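Local coordinates for protein metallo-beta-lactamase (Serratia marcescens, PDB 5AXR) that probably hydrolyses the amide bond of the beta-lactam ring with two zinc ions, as a class B3 metallo-beta-lactamase, and so inactivates beta-lactam antibiotics, at residues Gly42-Gly47 against Ser73-Ala78; Ser27-Ser32 against Ile210-His215; Pro11-Gly16 against Arg56-Lys61; Tyr15-Tyr20 against Trp159-Gln164. All coordinates share one frame; numbering follows the deposited sequence.

Interaction 1: residues Gly42-Gly47 against Ser73-Ala78. With ZN (zinc ion), chain C; ZN (zinc ion), chain B; COM (1-thioethanesulfonic acid), chain J.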
loop_
_atom_site.group_PDB
_atom_site.type_symbol
_atom_site.label_atom_id
_atom_site.label_comp_id
_atom_site.label_asym_id
_atom_site.label_seq_id
_atom_site.Cartn_x
_atom_site.Cartn_y
_atom_site.Cartn_z
ATOM N N GLY A 42 -1.320 2.800 6.811
ATOM C CA GLY A 42 -1.591 2.826 8.252
ATOM C C GLY A 42 -2.524 1.750 8.766
ATOM O O GLY A 42 -2.745 1.662 9.976
ATOM N N THR A 43 -2.984 0.883 7.856
ATOM C CA THR A 43 -4.065 -0.079 8.087
ATOM C C THR A 43 -5.354 0.628 8.583
ATOM O O THR A 43 -5.670 1.727 8.125
ATOM C CB THR A 43 -3.640 -1.304 8.974
ATOM O OG1 THR A 43 -3.705 -0.989 10.370
ATOM C CG2 THR A 43 -2.247 -1.776 8.649
ATOM N N THR A 44 -6.132 -0.039 9.419
ATOM C CA THR A 44 -7.433 0.463 9.813
ATOM C C THR A 44 -7.256 1.407 10.984
ATOM O O THR A 44 -6.189 1.484 11.603
ATOM C CB THR A 44 -8.315 -0.676 10.305
ATOM O OG1 THR A 44 -7.608 -1.365 11.335
ATOM C CG2 THR A 44 -8.633 -1.622 9.204
ATOM N N GLU A 45 -8.345 2.025 11.391
ATOM C CA GLU A 45 -8.247 2.917 12.515
ATOM C C GLU A 45 -7.799 2.134 13.748
ATOM O O GLU A 45 -6.888 2.558 14.451
ATOM C CB GLU A 45 -9.583 3.587 12.762
ATOM C CG GLU A 45 -9.598 4.397 14.035
ATOM C CD GLU A 45 -10.886 5.167 14.194
ATOM O OE1 GLU A 45 -11.753 5.075 13.296
ATOM O OE2 GLU A 45 -10.988 5.902 15.186
ATOM N N LYS A 46 -8.344 0.936 13.944
ATOM C CA LYS A 46 -7.913 0.116 15.076
ATOM C C LYS A 46 -6.584 -0.601 14.856
ATOM O O LYS A 46 -5.877 -0.909 15.810
ATOM C CB LYS A 46 -8.985 -0.884 15.469
ATOM C CG LYS A 46 -9.104 -1.012 16.982
ATOM C CD LYS A 46 -10.137 -2.051 17.396
ATOM C CE LYS A 46 -11.540 -1.685 16.934
ATOM N NZ LYS A 46 -11.944 -2.441 15.717
ATOM N N GLY A 47 -6.234 -0.860 13.604
ATOM C CA GLY A 47 -4.924 -1.407 13.276
ATOM C C GLY A 47 -3.760 -0.467 13.588
ATOM O O GLY A 47 -2.632 -0.900 13.729
ATOM N N SER A 73 -6.899 5.723 -0.392
ATOM C CA SER A 73 -7.584 6.291 0.745
ATOM C C SER A 73 -8.871 5.551 1.080
ATOM O O SER A 73 -9.932 6.167 1.137
ATOM C CB SER A 73 -7.898 7.766 0.447
ATOM O OG SER A 73 -8.595 7.911 -0.785
ATOM N N HIS A 74 -8.805 4.232 1.204
ATOM C CA HIS A 74 -9.893 3.486 1.817
ATOM C C HIS A 74 -9.519 3.208 3.253
ATOM O O HIS A 74 -8.332 3.136 3.580
ATOM C CB HIS A 74 -10.146 2.163 1.099
ATOM C CG HIS A 74 -10.835 2.316 -0.211
ATOM N ND1 HIS A 74 -10.683 1.409 -1.231
ATOM C CD2 HIS A 74 -11.561 3.333 -0.722
ATOM C CE1 HIS A 74 -11.416 1.783 -2.261
ATOM N NE2 HIS A 74 -11.897 2.984 -2.006
ATOM N N GLU A 75 -10.539 2.938 4.068
ATOM C CA GLU A 75 -10.395 2.870 5.526
ATOM C C GLU A 75 -9.497 1.742 5.973
ATOM O O GLU A 75 -8.923 1.793 7.061
ATOM C CB GLU A 75 -11.747 2.665 6.211
ATOM C CG GLU A 75 -11.690 2.999 7.705
ATOM C CD GLU A 75 -11.358 1.830 8.650
ATOM O OE1 GLU A 75 -10.768 2.090 9.735
ATOM O OE2 GLU A 75 -11.761 0.674 8.371
ATOM N N ASP A 76 -9.503 0.654 5.215
ATOM C CA ASP A 76 -8.697 -0.479 5.587
ATOM C C ASP A 76 -7.185 -0.258 5.408
ATOM O O ASP A 76 -6.404 -0.956 6.046
ATOM C CB ASP A 76 -9.198 -1.763 4.932
ATOM C CG ASP A 76 -9.141 -1.728 3.429
ATOM O OD1 ASP A 76 -9.344 -0.666 2.816
ATOM O OD2 ASP A 76 -8.944 -2.808 2.868
ATOM N N HIS A 77 -6.785 0.744 4.618
ATOM C CA HIS A 77 -5.365 1.059 4.402
ATOM C C HIS A 77 -4.960 2.384 5.029
ATOM O O HIS A 77 -3.791 2.569 5.394
ATOM C CB HIS A 77 -5.014 1.121 2.911
ATOM C CG HIS A 77 -5.456 -0.076 2.152
ATOM N ND1 HIS A 77 -4.749 -1.259 2.159
ATOM C CD2 HIS A 77 -6.618 -0.332 1.507
ATOM C CE1 HIS A 77 -5.467 -2.202 1.568
ATOM N NE2 HIS A 77 -6.577 -1.646 1.107
ATOM N N ALA A 78 -5.903 3.322 5.037
ATOM C CA ALA A 78 -5.660 4.688 5.432
ATOM C C ALA A 78 -6.301 5.017 6.786
ATOM O O ALA A 78 -5.991 6.046 7.380
ATOM C CB ALA A 78 -6.203 5.628 4.369
HETATM ZN ZN ZN C . -8.276 -2.789 0.977
HETATM ZN ZN ZN B . -9.413 -0.183 -1.453
HETATM C C1 COM J . -11.227 -2.047 0.273
HETATM C C2 COM J . -11.497 -3.386 0.975
HETATM S S1 COM J . -9.696 -2.043 -0.703
HETATM S S2 COM J . -11.993 -4.607 -0.058
HETATM O O1S COM J . -12.925 -3.956 -1.238
HETATM O O2S COM J . -12.745 -5.568 0.686
HETATM O O3S COM J . -10.838 -5.245 -0.654
HETATM O O HOH W 1 -10.910 0.304 12.584
#
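The HxHxDH zinc-binding motif of the metallo-beta-lactamase fold runs through 73-78, and the loop 42-47, between strand 37-40 and helix 47-57, packs on the backbone of the short helix 75-78 that carries its last residues. Gly42 N donates to His77 O at 2.9 Å, nearly in line with the carbonyl, and Glu45 N donates to Glu75 OE1, also at 2.9 Å with an N-H...O angle of 162°. Glu75 reaches Glu45 because its chain starts extended and then bends at chi2 (-91°), which swings the carboxylate over to the loop; OE1 also lies against the CB atoms of Thr44 and Glu45. Between the two bonds the backbones run close: Thr44 CA approaches Glu75 O at 3.4 Å in an almost straight CA-H...O contact. Thr44 turns its hydroxyl back into its own loop, where OG1 accepts from Gly47 N, a capping bond at the turn that leads into the next helix, while CG2 rests on Asp76 CA.

The side chains of Asp76 and His77 leave the backbone away from the loop and reach one zinc ion through Asp76 OD2 and His77 NE2; His215 is its third protein ligand. His74 sits at the N-cap position, its O accepting from His77 N and Ala78 N, and binds the second zinc ion together with His72 and His150. The ligand sulfur bridges the pair: COM S1 lies 2.3 Å from the zinc ion held by Asp76 OD2 and 2.0 Å from the one held by His74 ND1.

Interaction 2: residues Ser27-Ser32 against Ile210-His215. With ZN (zinc ion), chain C; COM (1-thioethanesulfonic acid), chain J.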
loop_
_atom_site.group_PDB
_atom_site.type_symbol
_atom_site.label_atom_id
_atom_site.label_comp_id
_atom_site.label_asym_id
_atom_site.label_seq_id
_atom_site.Cartn_x
_atom_site.Cartn_y
_atom_site.Cartn_z
ATOM N N SER A 27 -1.399 -4.835 4.699
ATOM C CA SER A 27 0.017 -4.547 4.644
ATOM C C SER A 27 0.346 -3.143 5.110
ATOM O O SER A 27 -0.306 -2.153 4.734
ATOM C CB SER A 27 0.549 -4.745 3.227
ATOM O OG SER A 27 0.497 -6.111 2.874
ATOM N N ALA A 28 1.406 -3.070 5.906
ATOM C CA ALA A 28 2.127 -1.837 6.150
ATOM C C ALA A 28 3.623 -2.174 6.247
ATOM O O ALA A 28 4.012 -3.265 6.654
ATOM C CB ALA A 28 1.626 -1.199 7.432
ATOM N N VAL A 29 4.444 -1.287 5.726
ATOM C CA VAL A 29 5.841 -1.555 5.538
ATOM C C VAL A 29 6.649 -0.396 6.066
ATOM O O VAL A 29 6.333 0.754 5.800
ATOM C CB VAL A 29 6.178 -1.780 4.049
ATOM C CG1 VAL A 29 7.646 -1.527 3.790
ATOM C CG2 VAL A 29 5.803 -3.188 3.659
ATOM N N LEU A 30 7.636 -0.714 6.902
ATOM C CA LEU A 30 8.568 0.283 7.375
ATOM C C LEU A 30 9.872 0.139 6.602
ATOM O O LEU A 30 10.452 -0.940 6.558
ATOM C CB LEU A 30 8.820 0.109 8.861
ATOM C CG LEU A 30 9.655 1.251 9.396
ATOM C CD1 LEU A 30 8.796 2.490 9.552
ATOM C CD2 LEU A 30 10.301 0.848 10.714
ATOM N N LEU A 31 10.221 1.179 5.861
ATOM C CA LEU A 31 11.519 1.265 5.189
ATOM C C LEU A 31 12.522 2.058 6.019
ATOM O O LEU A 31 12.316 3.235 6.305
ATOM C CB LEU A 31 11.340 1.905 3.820
ATOM C CG LEU A 31 12.519 1.819 2.851
ATOM C CD1 LEU A 31 12.841 0.375 2.504
ATOM C CD2 LEU A 31 12.215 2.649 1.600
ATOM N N SER A 32 13.540 1.376 6.543
ATOM C CA SER A 32 14.321 1.963 7.636
ATOM C C SER A 32 15.671 2.481 7.147
ATOM O O SER A 32 16.224 1.969 6.177
ATOM C CB SER A 32 14.555 0.954 8.767
ATOM O OG SER A 32 15.156 -0.233 8.278
ATOM N N ILE A 210 10.594 -7.970 -5.590
ATOM C CA ILE A 210 9.760 -8.237 -4.416
ATOM C C ILE A 210 8.499 -7.379 -4.479
ATOM O O ILE A 210 8.552 -6.145 -4.431
ATOM C CB ILE A 210 10.510 -7.896 -3.113
ATOM C CG1 ILE A 210 11.745 -8.799 -2.960
ATOM C CG2 ILE A 210 9.599 -8.050 -1.891
ATOM C CD1 ILE A 210 12.813 -8.220 -2.063
ATOM N N ALA A 211 7.346 -8.035 -4.487
ATOM C CA ALA A 211 6.077 -7.313 -4.448
ATOM C C ALA A 211 5.421 -7.522 -3.089
ATOM O O ALA A 211 5.361 -8.638 -2.584
ATOM C CB ALA A 211 5.168 -7.805 -5.561
ATOM N N ILE A 212 5.006 -6.417 -2.479
ATOM C CA ILE A 212 4.133 -6.421 -1.329
ATOM C C ILE A 212 2.791 -5.818 -1.745
ATOM O O ILE A 212 2.693 -4.618 -2.069
ATOM C CB ILE A 212 4.742 -5.578 -0.188
ATOM C CG1 ILE A 212 6.152 -6.104 0.146
ATOM C CG2 ILE A 212 3.833 -5.602 1.036
ATOM C CD1 ILE A 212 7.242 -5.063 0.223
ATOM N N ALA A 213 1.754 -6.650 -1.731
ATOM C CA ALA A 213 0.397 -6.212 -2.107
ATOM C C ALA A 213 -0.331 -5.627 -0.889
ATOM O O ALA A 213 -0.131 -6.094 0.245
ATOM C CB ALA A 213 -0.371 -7.377 -2.695
ATOM N N ALA A 214 -1.036 -4.510 -1.105
ATOM C CA ALA A 214 -1.735 -3.798 -0.031
ATOM C C ALA A 214 -2.605 -4.762 0.758
ATOM O O ALA A 214 -2.547 -4.779 1.989
ATOM C CB ALA A 214 -2.581 -2.656 -0.597
ATOM N N HIS A 215 -3.263 -5.681 0.047
ATOM C CA HIS A 215 -3.772 -6.908 0.670
ATOM C C HIS A 215 -2.736 -8.015 0.537
ATOM O O HIS A 215 -2.568 -8.568 -0.539
ATOM C CB HIS A 215 -5.118 -7.324 0.055
ATOM C CG HIS A 215 -6.257 -6.454 0.479
ATOM N ND1 HIS A 215 -7.074 -6.783 1.542
ATOM C CD2 HIS A 215 -6.590 -5.185 0.130
ATOM C CE1 HIS A 215 -7.876 -5.768 1.813
ATOM N NE2 HIS A 215 -7.600 -4.782 0.974
HETATM ZN ZN ZN C . -8.276 -2.789 0.977
HETATM C C1 COM J . -11.227 -2.047 0.273
HETATM C C2 COM J . -11.497 -3.386 0.975
HETATM S S1 COM J . -9.696 -2.043 -0.703
HETATM S S2 COM J . -11.993 -4.607 -0.058
HETATM O O1S COM J . -12.925 -3.956 -1.238
HETATM O O2S COM J . -12.745 -5.568 0.686
HETATM O O3S COM J . -10.838 -5.245 -0.654
#
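Ser27 grips the end of strand 210-213 with two hydrogen bonds to consecutive carbonyls, and this is the tight part of the contact. Its backbone N donates to Ala214 O at 2.9 Å, within the carbonyl plane and nearly straight (N-H...O 167°). Its hydroxyl donates to Ala213 O, with OG at 2.7 Å and tilted 18° from that carbonyl's plane. The side chain points toward 210-215, and chi1 of -67° sets OG beside the backbone N, which lets one residue address both acceptors. CB fits between them, 3.3 Å from Ala213 O and from Ala214 O.

Away from this end the packing is looser and mostly apolar. Val29 CG2 and Ile212 CG2 meet at 4.1 Å, with the two side chains crossing at a slant, and Ile212 CG2 also reaches back to Ser27 OG. Further along, the segments diverge, and Leu31 packs on Thr18 and Trp159 instead. Strands 29-31 and 210-213 belong to different sheets, so the pair joins the two layers of the alpha-beta/beta-alpha sandwich typical of this superfamily; Phe172 and Thr18 line the same interface.

On the partly exposed side stands His215, whose side chain leaves the backbone away from 27-32 and whose NE2 binds a zinc ion at 2.1 Å, alongside Asp76 and His77. The nearest ligand atom to that nitrogen is the sulfonate O3S, 3.7 Å from His215 NE2 and oblique to the ring. By fixing the carbonyls of the two residues just before His215, the Ser27 bonds probably steady the backbone from which this zinc ligand projects.

Interaction 3: residues Pro11-Gly16 against Arg56-Lys61. With NA (sodium ion), chain F.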
loop_
_atom_site.group_PDB
_atom_site.type_symbol
_atom_site.label_atom_id
_atom_site.label_comp_id
_atom_site.label_asym_id
_atom_site.label_seq_id
_atom_site.Cartn_x
_atom_site.Cartn_y
_atom_site.Cartn_z
ATOM N N PRO A 11 5.676 -8.612 13.649
ATOM C CA PRO A 11 6.328 -8.009 12.499
ATOM C C PRO A 11 7.601 -8.764 12.082
ATOM O O PRO A 11 8.063 -9.653 12.799
ATOM C CB PRO A 11 6.646 -6.606 12.989
ATOM C CG PRO A 11 6.827 -6.746 14.468
ATOM C CD PRO A 11 5.846 -7.813 14.877
ATOM N N PHE A 12 8.073 -8.514 10.871
ATOM C CA PHE A 12 9.215 -9.254 10.351
ATOM C C PHE A 12 9.888 -8.478 9.235
ATOM O O PHE A 12 9.227 -7.755 8.476
ATOM C CB PHE A 12 8.803 -10.648 9.830
ATOM C CG PHE A 12 7.654 -10.625 8.842
ATOM C CD1 PHE A 12 6.335 -10.534 9.293
ATOM C CD2 PHE A 12 7.882 -10.711 7.466
ATOM C CE1 PHE A 12 5.267 -10.505 8.413
ATOM C CE2 PHE A 12 6.808 -10.656 6.581
ATOM C CZ PHE A 12 5.508 -10.620 7.052
ATOM N N THR A 13 11.181 -8.720 9.074
ATOM C CA THR A 13 11.912 -8.218 7.921
ATOM C C THR A 13 11.561 -9.006 6.660
ATOM O O THR A 13 11.546 -10.240 6.653
ATOM C CB THR A 13 13.423 -8.233 8.170
ATOM O OG1 THR A 13 13.739 -7.414 9.321
ATOM C CG2 THR A 13 14.159 -7.732 6.945
ATOM N N ILE A 14 11.257 -8.273 5.599
ATOM C CA ILE A 14 10.984 -8.859 4.296
ATOM C C ILE A 14 12.302 -8.945 3.534
ATOM O O ILE A 14 12.619 -9.985 2.969
ATOM C CB ILE A 14 9.964 -8.009 3.472
ATOM C CG1 ILE A 14 8.552 -8.113 4.078
ATOM C CG2 ILE A 14 9.935 -8.451 2.007
ATOM C CD1 ILE A 14 7.594 -7.038 3.617
ATOM N N TYR A 15 13.012 -7.832 3.414
ATOM C CA TYR A 15 14.289 -7.856 2.675
ATOM C C TYR A 15 15.119 -6.634 3.004
ATOM O O TYR A 15 14.691 -5.536 2.743
ATOM C CB TYR A 15 14.053 -7.938 1.164
ATOM C CG TYR A 15 15.259 -8.400 0.368
ATOM C CD1 TYR A 15 15.500 -9.748 0.148
ATOM C CD2 TYR A 15 16.177 -7.497 -0.117
ATOM C CE1 TYR A 15 16.627 -10.170 -0.531
ATOM C CE2 TYR A 15 17.251 -7.905 -0.881
ATOM C CZ TYR A 15 17.489 -9.249 -1.054
ATOM O OH TYR A 15 18.571 -9.671 -1.801
ATOM N N GLY A 16 16.280 -6.837 3.614
ATOM C CA GLY A 16 17.227 -5.743 3.904
ATOM C C GLY A 16 16.641 -4.783 4.934
ATOM O O GLY A 16 16.236 -5.210 6.015
ATOM N N ARG A 56 7.802 -0.504 17.069
ATOM C CA ARG A 56 8.571 -0.554 18.314
ATOM C C ARG A 56 9.129 -1.953 18.557
ATOM O O ARG A 56 10.298 -2.097 18.865
ATOM C CB ARG A 56 7.709 -0.097 19.512
ATOM C CG ARG A 56 7.264 1.374 19.450
ATOM C CD ARG A 56 6.549 1.874 20.717
ATOM N NE ARG A 56 5.375 1.051 21.061
ATOM C CZ ARG A 56 4.100 1.467 21.124
ATOM N NH1 ARG A 56 3.127 0.592 21.413
ATOM N NH2 ARG A 56 3.781 2.738 20.904
ATOM N N ALA A 57 8.344 -2.993 18.289
ATOM C CA ALA A 57 8.865 -4.362 18.391
ATOM C C ALA A 57 10.018 -4.701 17.443
ATOM O O ALA A 57 10.790 -5.625 17.715
ATOM C CB ALA A 57 7.749 -5.372 18.210
ATOM N N MET A 58 10.086 -4.038 16.290
ATOM C CA MET A 58 11.198 -4.252 15.388
ATOM C C MET A 58 12.441 -3.495 15.878
ATOM O O MET A 58 13.532 -3.666 15.316
ATOM C CB MET A 58 10.831 -3.832 13.954
ATOM C CG MET A 58 9.829 -4.766 13.283
ATOM S SD MET A 58 10.442 -6.459 13.177
ATOM C CE MET A 58 11.627 -6.312 11.841
ATOM N N GLY A 59 12.294 -2.735 16.967
ATOM C CA GLY A 59 13.409 -1.986 17.546
ATOM C C GLY A 59 13.610 -0.607 16.919
ATOM O O GLY A 59 14.713 -0.089 16.890
ATOM N N PHE A 60 12.533 0.017 16.478
ATOM C CA PHE A 60 12.607 1.380 15.983
ATOM C C PHE A 60 11.790 2.329 16.843
ATOM O O PHE A 60 10.952 1.894 17.627
ATOM C CB PHE A 60 12.096 1.413 14.550
ATOM C CG PHE A 60 12.930 0.603 13.595
ATOM C CD1 PHE A 60 14.239 0.953 13.335
ATOM C CD2 PHE A 60 12.393 -0.508 12.957
ATOM C CE1 PHE A 60 14.998 0.214 12.430
ATOM C CE2 PHE A 60 13.146 -1.255 12.068
ATOM C CZ PHE A 60 14.435 -0.868 11.771
ATOM N N LYS A 61 12.037 3.621 16.671
ATOM C CA LYS A 61 11.323 4.674 17.386
ATOM C C LYS A 61 10.325 5.368 16.468
ATOM O O LYS A 61 10.671 5.777 15.357
ATOM C CB LYS A 61 12.300 5.747 17.873
ATOM C CG LYS A 61 13.135 5.355 19.071
ATOM C CD LYS A 61 14.005 6.521 19.515
ATOM C CE LYS A 61 15.418 6.404 18.957
ATOM N NZ LYS A 61 16.190 5.299 19.602
HETATM NA NA NA F . 11.307 -12.842 7.313
HETATM O O HOH W 2 10.079 -14.026 9.417
HETATM O O HOH W 3 13.837 -12.035 8.202
#
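Ala57, in the last turn of helix 47-57, touches the other segment with its methyl, CB lying 4.1 Å from Pro11 CG. Met58 follows and carries most of the contact. Pro11 starts out toward 56-61, and its ring and the Met58 side chain run past each other in opposite senses: Met58 CG sits 3.7 Å from Pro11 CB, and the sulfur SD lies 3.8 Å from the same carbon. Bends at chi2 (-59°) and chi3 (-75°) fold the thioether along the strand, so that the terminal methyl CE passes the backbone carbonyl carbon of Phe12 and comes to Thr13, where it is 3.5 Å from OG1. That hydroxyl has its polar partner in His19 ND1, and the methyl therefore lies beside a hydrogen-bonded oxygen.

Gly59 ends the helix in a Schellman motif: its phi is positive (86°), and Gly59 N donates to Arg56 O at 2.8 Å. The contact thus places the C-terminal end of the helix against 12-15, an outermost strand of the seven-stranded sheet, before the chain proceeds to strand 65-69. Beyond the glycine, Phe60 turns to other neighbours, its ring meeting those of His19 and His37.

Across the strand, the side chain of Phe12 sets off away from the helix end, and its ring lies nearly parallel to that of Tyr20. Thr13 uses its carbonyl oxygen as a ligand for a sodium ion, with Thr13 O at 2.7 Å and two waters and Tyr236 OH also bound.

Interaction 4: residues Tyr15-Tyr20 against Trp159-Gln164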
loop_
_atom_site.group_PDB
_atom_site.type_symbol
_atom_site.label_atom_id
_atom_site.label_comp_id
_atom_site.label_asym_id
_atom_site.label_seq_id
_atom_site.Cartn_x
_atom_site.Cartn_y
_atom_site.Cartn_z
ATOM N N TYR A 15 13.012 -7.832 3.414
ATOM C CA TYR A 15 14.289 -7.856 2.675
ATOM C C TYR A 15 15.119 -6.634 3.004
ATOM O O TYR A 15 14.691 -5.536 2.743
ATOM C CB TYR A 15 14.053 -7.938 1.164
ATOM C CG TYR A 15 15.259 -8.400 0.368
ATOM C CD1 TYR A 15 15.500 -9.748 0.148
ATOM C CD2 TYR A 15 16.177 -7.497 -0.117
ATOM C CE1 TYR A 15 16.627 -10.170 -0.531
ATOM C CE2 TYR A 15 17.251 -7.905 -0.881
ATOM C CZ TYR A 15 17.489 -9.249 -1.054
ATOM O OH TYR A 15 18.571 -9.671 -1.801
ATOM N N GLY A 16 16.280 -6.837 3.614
ATOM C CA GLY A 16 17.227 -5.743 3.904
ATOM C C GLY A 16 16.641 -4.783 4.934
ATOM O O GLY A 16 16.236 -5.210 6.015
ATOM N N ASN A 17 16.392 -3.543 4.510
ATOM C CA ASN A 17 15.734 -2.551 5.365
ATOM C C ASN A 17 14.233 -2.416 5.131
ATOM O O ASN A 17 13.636 -1.447 5.583
ATOM C CB ASN A 17 16.412 -1.175 5.185
ATOM C CG ASN A 17 16.269 -0.634 3.771
ATOM O OD1 ASN A 17 16.215 -1.398 2.790
ATOM N ND2 ASN A 17 16.133 0.680 3.659
ATOM N N THR A 18 13.632 -3.363 4.402
ATOM C CA THR A 18 12.171 -3.413 4.197
ATOM C C THR A 18 11.555 -4.370 5.192
ATOM O O THR A 18 11.873 -5.563 5.182
ATOM C CB THR A 18 11.801 -3.924 2.799
ATOM O OG1 THR A 18 12.328 -3.034 1.822
ATOM C CG2 THR A 18 10.260 -3.997 2.625
ATOM N N HIS A 19 10.740 -3.823 6.097
ATOM C CA HIS A 19 10.106 -4.610 7.150
ATOM C C HIS A 19 8.585 -4.554 7.035
ATOM O O HIS A 19 8.015 -3.503 6.722
ATOM C CB HIS A 19 10.541 -4.103 8.529
ATOM C CG HIS A 19 11.996 -3.763 8.613
ATOM N ND1 HIS A 19 12.973 -4.710 8.825
ATOM C CD2 HIS A 19 12.649 -2.593 8.402
ATOM C CE1 HIS A 19 14.161 -4.126 8.810
ATOM N NE2 HIS A 19 13.989 -2.835 8.578
ATOM N N TYR A 20 7.933 -5.680 7.331
ATOM C CA TYR A 20 6.470 -5.738 7.436
ATOM C C TYR A 20 6.069 -5.411 8.879
ATOM O O TYR A 20 6.482 -6.099 9.819
ATOM C CB TYR A 20 5.942 -7.144 7.071
ATOM C CG TYR A 20 4.434 -7.240 6.999
ATOM C CD1 TYR A 20 3.654 -7.356 8.154
ATOM C CD2 TYR A 20 3.781 -7.147 5.774
ATOM C CE1 TYR A 20 2.263 -7.423 8.079
ATOM C CE2 TYR A 20 2.411 -7.162 5.687
ATOM C CZ TYR A 20 1.647 -7.279 6.826
ATOM O OH TYR A 20 0.285 -7.413 6.658
ATOM N N TRP A 159 11.060 1.043 -4.556
ATOM C CA TRP A 159 12.407 1.333 -4.096
ATOM C C TRP A 159 13.343 0.138 -4.241
ATOM O O TRP A 159 13.009 -0.865 -4.865
ATOM C CB TRP A 159 12.368 1.771 -2.633
ATOM C CG TRP A 159 11.768 0.749 -1.726
ATOM C CD1 TRP A 159 12.435 -0.238 -1.057
ATOM C CD2 TRP A 159 10.390 0.641 -1.325
ATOM N NE1 TRP A 159 11.564 -0.960 -0.288
ATOM C CE2 TRP A 159 10.303 -0.439 -0.429
ATOM C CE3 TRP A 159 9.225 1.364 -1.627
ATOM C CZ2 TRP A 159 9.100 -0.815 0.178
ATOM C CZ3 TRP A 159 8.029 0.964 -1.074
ATOM C CH2 TRP A 159 7.975 -0.098 -0.151
ATOM N N GLN A 160 14.558 0.305 -3.733
ATOM C CA GLN A 160 15.546 -0.762 -3.719
ATOM C C GLN A 160 16.037 -0.991 -2.307
ATOM O O GLN A 160 16.283 -0.038 -1.581
ATOM C CB GLN A 160 16.696 -0.327 -4.607
ATOM C CG GLN A 160 17.888 -1.219 -4.610
ATOM C CD GLN A 160 19.038 -0.515 -5.288
ATOM O OE1 GLN A 160 18.960 -0.233 -6.477
ATOM N NE2 GLN A 160 19.952 -0.010 -4.503
ATOM N N SER A 161 16.067 -2.255 -1.905
ATOM C CA SER A 161 16.618 -2.690 -0.625
ATOM C C SER A 161 17.721 -3.722 -0.872
ATOM O O SER A 161 17.595 -4.550 -1.778
ATOM C CB SER A 161 15.505 -3.331 0.228
ATOM O OG SER A 161 14.716 -2.343 0.846
ATOM N N CYS A 162 18.766 -3.692 -0.040
ATOM C CA CYS A 162 19.926 -4.555 -0.222
ATOM C C CYS A 162 20.144 -5.360 1.043
ATOM O O CYS A 162 20.125 -4.824 2.165
ATOM C CB CYS A 162 21.190 -3.752 -0.557
ATOM S SG CYS A 162 20.972 -2.598 -1.923
ATOM N N GLU A 163 20.282 -6.664 0.857
ATOM C CA GLU A 163 20.577 -7.555 1.945
ATOM C C GLU A 163 21.873 -8.284 1.652
ATOM O O GLU A 163 21.987 -8.937 0.616
ATOM C CB GLU A 163 19.443 -8.553 2.084
ATOM C CG GLU A 163 19.511 -9.294 3.395
ATOM C CD GLU A 163 18.278 -10.117 3.647
ATOM O OE1 GLU A 163 18.371 -11.340 3.451
ATOM O OE2 GLU A 163 17.214 -9.526 3.959
ATOM N N GLN A 164 22.875 -8.103 2.511
ATOM C CA GLN A 164 24.181 -8.725 2.321
ATOM C C GLN A 164 24.770 -8.474 0.931
ATOM O O GLN A 164 25.290 -9.391 0.288
ATOM C CB GLN A 164 24.066 -10.226 2.587
ATOM C CG GLN A 164 23.724 -10.531 4.039
ATOM C CD GLN A 164 24.736 -9.927 4.996
ATOM O OE1 GLN A 164 24.514 -8.851 5.548
ATOM N NE2 GLN A 164 25.897 -10.559 5.111
HETATM O O HOH W 4 16.227 1.537 0.764
HETATM O O HOH W 5 19.207 -1.385 1.445
#
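The Tyr15 ring carries Glu163 on one face: CB stands over it in a CH-pi contact, 3.9 Å from the centroid and displaced toward the rim. At the edge of this ring, near its plane, is Ser161 O, 3.5 Å from Tyr15 CE2; the phenol OH bonds to Lys166 O. The Trp159 indole is met at its edge, in plane, by Ser161 OG and by Thr18 OG1, which lies only 8° out of the ring plane and accepts from Trp159 NE1 at 3.1 Å.

From there the hydroxyls form a directed relay. Thr18 OG1 donates to Ser161 OG at 2.7 Å, and Ser161 OG donates in turn to Asn17 OD1 at 2.6 Å, tilted 31° from the amide's carbonyl plane. The 63° chi1 of Asn17 sets CG between its backbone N and carbonyl carbon, with OD1 directed at the serine hydroxyl. Asn17 and Thr18 belong to the type II' turn Tyr15-Thr18 that links strands 12-15 and 18-20 of the seven-stranded sheet, and the turn abuts strand 155-163 of the five-stranded sheet, joining the two layers.

Gly16, at the positive-phi corner of the turn, passes close under Cys162 O, and its N donates to Glu163 OE2 at 2.9 Å. The extended Glu163 chain delivers that oxygen, which is met on its anti side and also accepts from Asn233. Two waters complete the polar seam, one linking Asn17 ND2 to Gln160 O, the other donating to Asn17 OD1 and accepting from Cys162 N.

Overall arrangement
Interactions 2, 3 and 4 cluster, their centres 11 to 12 Å apart, whereas interaction 1 lies 14 Å from interaction 2 and, on the opposite side of the chain's centre, 24 Å from interaction 4. Interactions 3 and 4 start from overlapping segments, 11-16 and 15-20, and strands 12-15, 18-20 and 29-31 are successive neighbours in the seven-stranded sheet. Interactions 2 and 4 each join that sheet to the five-stranded one, while interaction 3 sets the end of helix 47-57 against 12-15, one of its two outermost strands. Along the chain, interaction 1 is nested within the loops closed by interactions 2 and 4. Interactions 1 and 2 share a zinc ion, so its ligands come from two distant sequence regions brought together by the sandwich.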